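Local coordinates for protein Xaa-Pro aminopeptidase (Thermococcus sibiricus MM 739, PDB 4RGZ) that probably acts as a zinc-dependent metallopeptidase of the M24B family, cleaving peptide bonds that precede proline, at residues K253-V258 / F339-E344. Numbering follows the deposited sequence.
Sequences KVYEIV and FGVRIE. With ZN (zinc ion), chain E.
Val341 meets three side chains of the helix: CG1 lies on the ring of Tyr255 (3.7 Å to CD2), CG2 beside Val254 CG1, and CB beside Val258 CG2, which also rests on the Val341 carbonyl oxygen. The Tyr255 side chain runs across those of Val341 and Ile343 at about a right angle, and their methyls meet its ring obliquely. With CG of Tyr255 anti to the backbone N (chi1 -169°), the outer end of the ring reaches Ile343 CD1, 3.8 Å from Tyr255 CZ; the same methyl lies 4.1 Å from Val258 CG1. At the other end of the contact Phe339 turns a ring edge to the helix, CE2 approaching Val254 CB at 3.9 Å nearly in the ring plane. A leucine in place of Tyr255 would probably cost Ile343 CD1 part of its cover and leave the Arg362 carbonyl oxygen without its hydroxyl partner. No hydrogen bond joins the two segments. Arg342, directed away from the helix, forms a salt bridge with Asp226, and Glu344 binds zinc with Asp226 and Asp237. Segment 253-258 runs at 24° to strand 339-342, covering the sheet face opposite the metal site, as in the M24 pita-bread fold; Ile333 of strand 326-335 packs on Val254 and Val258, and Thr241 of strand 234-243 touches Tyr255 and Val341.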
loop_
_atom_site.group_PDB
_atom_site.type_symbol
_atom_site.label_atom_id
_atom_site.label_comp_id
_atom_site.label_asym_id
_atom_site.label_seq_id
_atom_site.Cartn_x
_atom_site.Cartn_y
_atom_site.Cartn_z
ATOM N N LYS A 253 -27.775 -23.535 -9.493
ATOM C CA LYS A 253 -28.888 -22.644 -9.622
ATOM C C LYS A 253 -28.405 -21.247 -9.369
ATOM O O LYS A 253 -28.686 -20.337 -10.151
ATOM C CB LYS A 253 -29.951 -23.027 -8.607
ATOM C CG LYS A 253 -31.241 -22.245 -8.739
ATOM C CD LYS A 253 -31.908 -22.038 -7.389
ATOM C CE LYS A 253 -33.196 -22.794 -7.259
ATOM N NZ LYS A 253 -34.104 -21.899 -6.488
ATOM N N VAL A 254 -27.665 -21.067 -8.279
ATOM C CA VAL A 254 -27.245 -19.719 -7.882
ATOM C C VAL A 254 -26.237 -19.183 -8.861
ATOM O O VAL A 254 -26.343 -18.049 -9.267
ATOM C CB VAL A 254 -26.734 -19.660 -6.419
ATOM C CG1 VAL A 254 -26.046 -18.320 -6.099
ATOM C CG2 VAL A 254 -27.927 -19.924 -5.482
ATOM N N TYR A 255 -25.268 -20.003 -9.237
ATOM C CA TYR A 255 -24.337 -19.633 -10.274
ATOM C C TYR A 255 -25.078 -19.111 -11.506
ATOM O O TYR A 255 -24.850 -17.971 -11.925
ATOM C CB TYR A 255 -23.455 -20.817 -10.676
ATOM C CG TYR A 255 -22.323 -20.370 -11.561
ATOM C CD1 TYR A 255 -22.517 -20.122 -12.941
ATOM C CD2 TYR A 255 -21.062 -20.129 -11.017
ATOM C CE1 TYR A 255 -21.464 -19.680 -13.741
ATOM C CE2 TYR A 255 -20.007 -19.683 -11.810
ATOM C CZ TYR A 255 -20.208 -19.450 -13.163
ATOM O OH TYR A 255 -19.134 -19.024 -13.904
ATOM N N GLU A 256 -25.958 -19.937 -12.087
ATOM C CA GLU A 256 -26.753 -19.489 -13.236
ATOM C C GLU A 256 -27.522 -18.166 -13.006
ATOM O O GLU A 256 -27.631 -17.364 -13.935
ATOM C CB GLU A 256 -27.635 -20.595 -13.827
ATOM C CG GLU A 256 -28.548 -20.197 -15.000
ATOM C CD GLU A 256 -27.885 -19.415 -16.155
ATOM O OE1 GLU A 256 -28.611 -18.655 -16.857
ATOM O OE2 GLU A 256 -26.658 -19.539 -16.390
ATOM N N ILE A 257 -28.011 -17.913 -11.790
ATOM C CA ILE A 257 -28.617 -16.616 -11.517
ATOM C C ILE A 257 -27.569 -15.505 -11.678
ATOM O O ILE A 257 -27.842 -14.476 -12.311
ATOM C CB ILE A 257 -29.322 -16.544 -10.151
ATOM C CG1 ILE A 257 -30.609 -17.384 -10.168
ATOM C CG2 ILE A 257 -29.694 -15.097 -9.838
ATOM C CD1 ILE A 257 -30.979 -17.991 -8.838
ATOM N N VAL A 258 -26.369 -15.707 -11.130
ATOM C CA VAL A 258 -25.363 -14.648 -11.205
ATOM C C VAL A 258 -24.920 -14.416 -12.663
ATOM O O VAL A 258 -24.858 -13.261 -13.116
ATOM C CB VAL A 258 -24.151 -14.871 -10.260
ATOM C CG1 VAL A 258 -23.114 -13.798 -10.485
ATOM C CG2 VAL A 258 -24.586 -14.868 -8.791
ATOM N N PHE A 339 -21.838 -20.692 0.545
ATOM C CA PHE A 339 -20.877 -20.361 -0.524
ATOM C C PHE A 339 -21.229 -18.992 -1.078
ATOM O O PHE A 339 -22.253 -18.432 -0.748
ATOM C CB PHE A 339 -20.918 -21.395 -1.663
ATOM C CG PHE A 339 -22.285 -21.552 -2.321
ATOM C CD1 PHE A 339 -23.253 -22.440 -1.794
ATOM C CD2 PHE A 339 -22.617 -20.837 -3.463
ATOM C CE1 PHE A 339 -24.501 -22.596 -2.397
ATOM C CE2 PHE A 339 -23.865 -20.983 -4.061
ATOM C CZ PHE A 339 -24.808 -21.861 -3.530
ATOM N N GLY A 340 -20.375 -18.458 -1.928
ATOM C CA GLY A 340 -20.693 -17.239 -2.675
ATOM C C GLY A 340 -20.438 -17.454 -4.157
ATOM O O GLY A 340 -19.709 -18.392 -4.525
ATOM N N VAL A 341 -21.052 -16.606 -5.002
ATOM C CA VAL A 341 -20.663 -16.502 -6.415
ATOM C C VAL A 341 -20.587 -15.051 -6.879
ATOM O O VAL A 341 -21.569 -14.283 -6.733
ATOM C CB VAL A 341 -21.639 -17.213 -7.376
ATOM C CG1 VAL A 341 -21.030 -17.205 -8.783
ATOM C CG2 VAL A 341 -21.950 -18.645 -6.934
ATOM N N ARG A 342 -19.431 -14.685 -7.454
ATOM C CA ARG A 342 -19.239 -13.391 -8.110
ATOM C C ARG A 342 -18.562 -13.620 -9.467
ATOM O O ARG A 342 -17.670 -14.454 -9.591
ATOM C CB ARG A 342 -18.413 -12.435 -7.243
ATOM C CG ARG A 342 -18.234 -11.024 -7.844
ATOM C CD ARG A 342 -17.059 -10.243 -7.261
ATOM N NE ARG A 342 -17.097 -10.452 -5.839
ATOM C CZ ARG A 342 -16.156 -10.980 -5.068
ATOM N NH1 ARG A 342 -14.943 -11.275 -5.516
ATOM N NH2 ARG A 342 -16.459 -11.155 -3.797
ATOM N N ILE A 343 -19.011 -12.887 -10.485
ATOM C CA ILE A 343 -18.419 -12.951 -11.840
ATOM C C ILE A 343 -18.153 -11.494 -12.245
ATOM O O ILE A 343 -19.060 -10.666 -12.292
ATOM C CB ILE A 343 -19.358 -13.647 -12.863
ATOM C CG1 ILE A 343 -19.700 -15.091 -12.444
ATOM C CG2 ILE A 343 -18.751 -13.639 -14.266
ATOM C CD1 ILE A 343 -20.837 -15.723 -13.244
ATOM N N GLU A 344 -16.892 -11.196 -12.518
ATOM C CA GLU A 344 -16.442 -9.844 -12.758
ATOM C C GLU A 344 -15.711 -9.754 -14.086
ATOM O O GLU A 344 -14.840 -10.576 -14.422
ATOM C CB GLU A 344 -15.489 -9.429 -11.646
ATOM C CG GLU A 344 -15.130 -7.947 -11.622
ATOM C CD GLU A 344 -14.059 -7.630 -10.590
ATOM O OE1 GLU A 344 -13.323 -8.563 -10.144
ATOM O OE2 GLU A 344 -13.940 -6.439 -10.227
HETATM ZN ZN ZN E . -12.415 -7.738 -8.343
HETATM O O HOH W 1 -13.406 -6.286 -7.210
#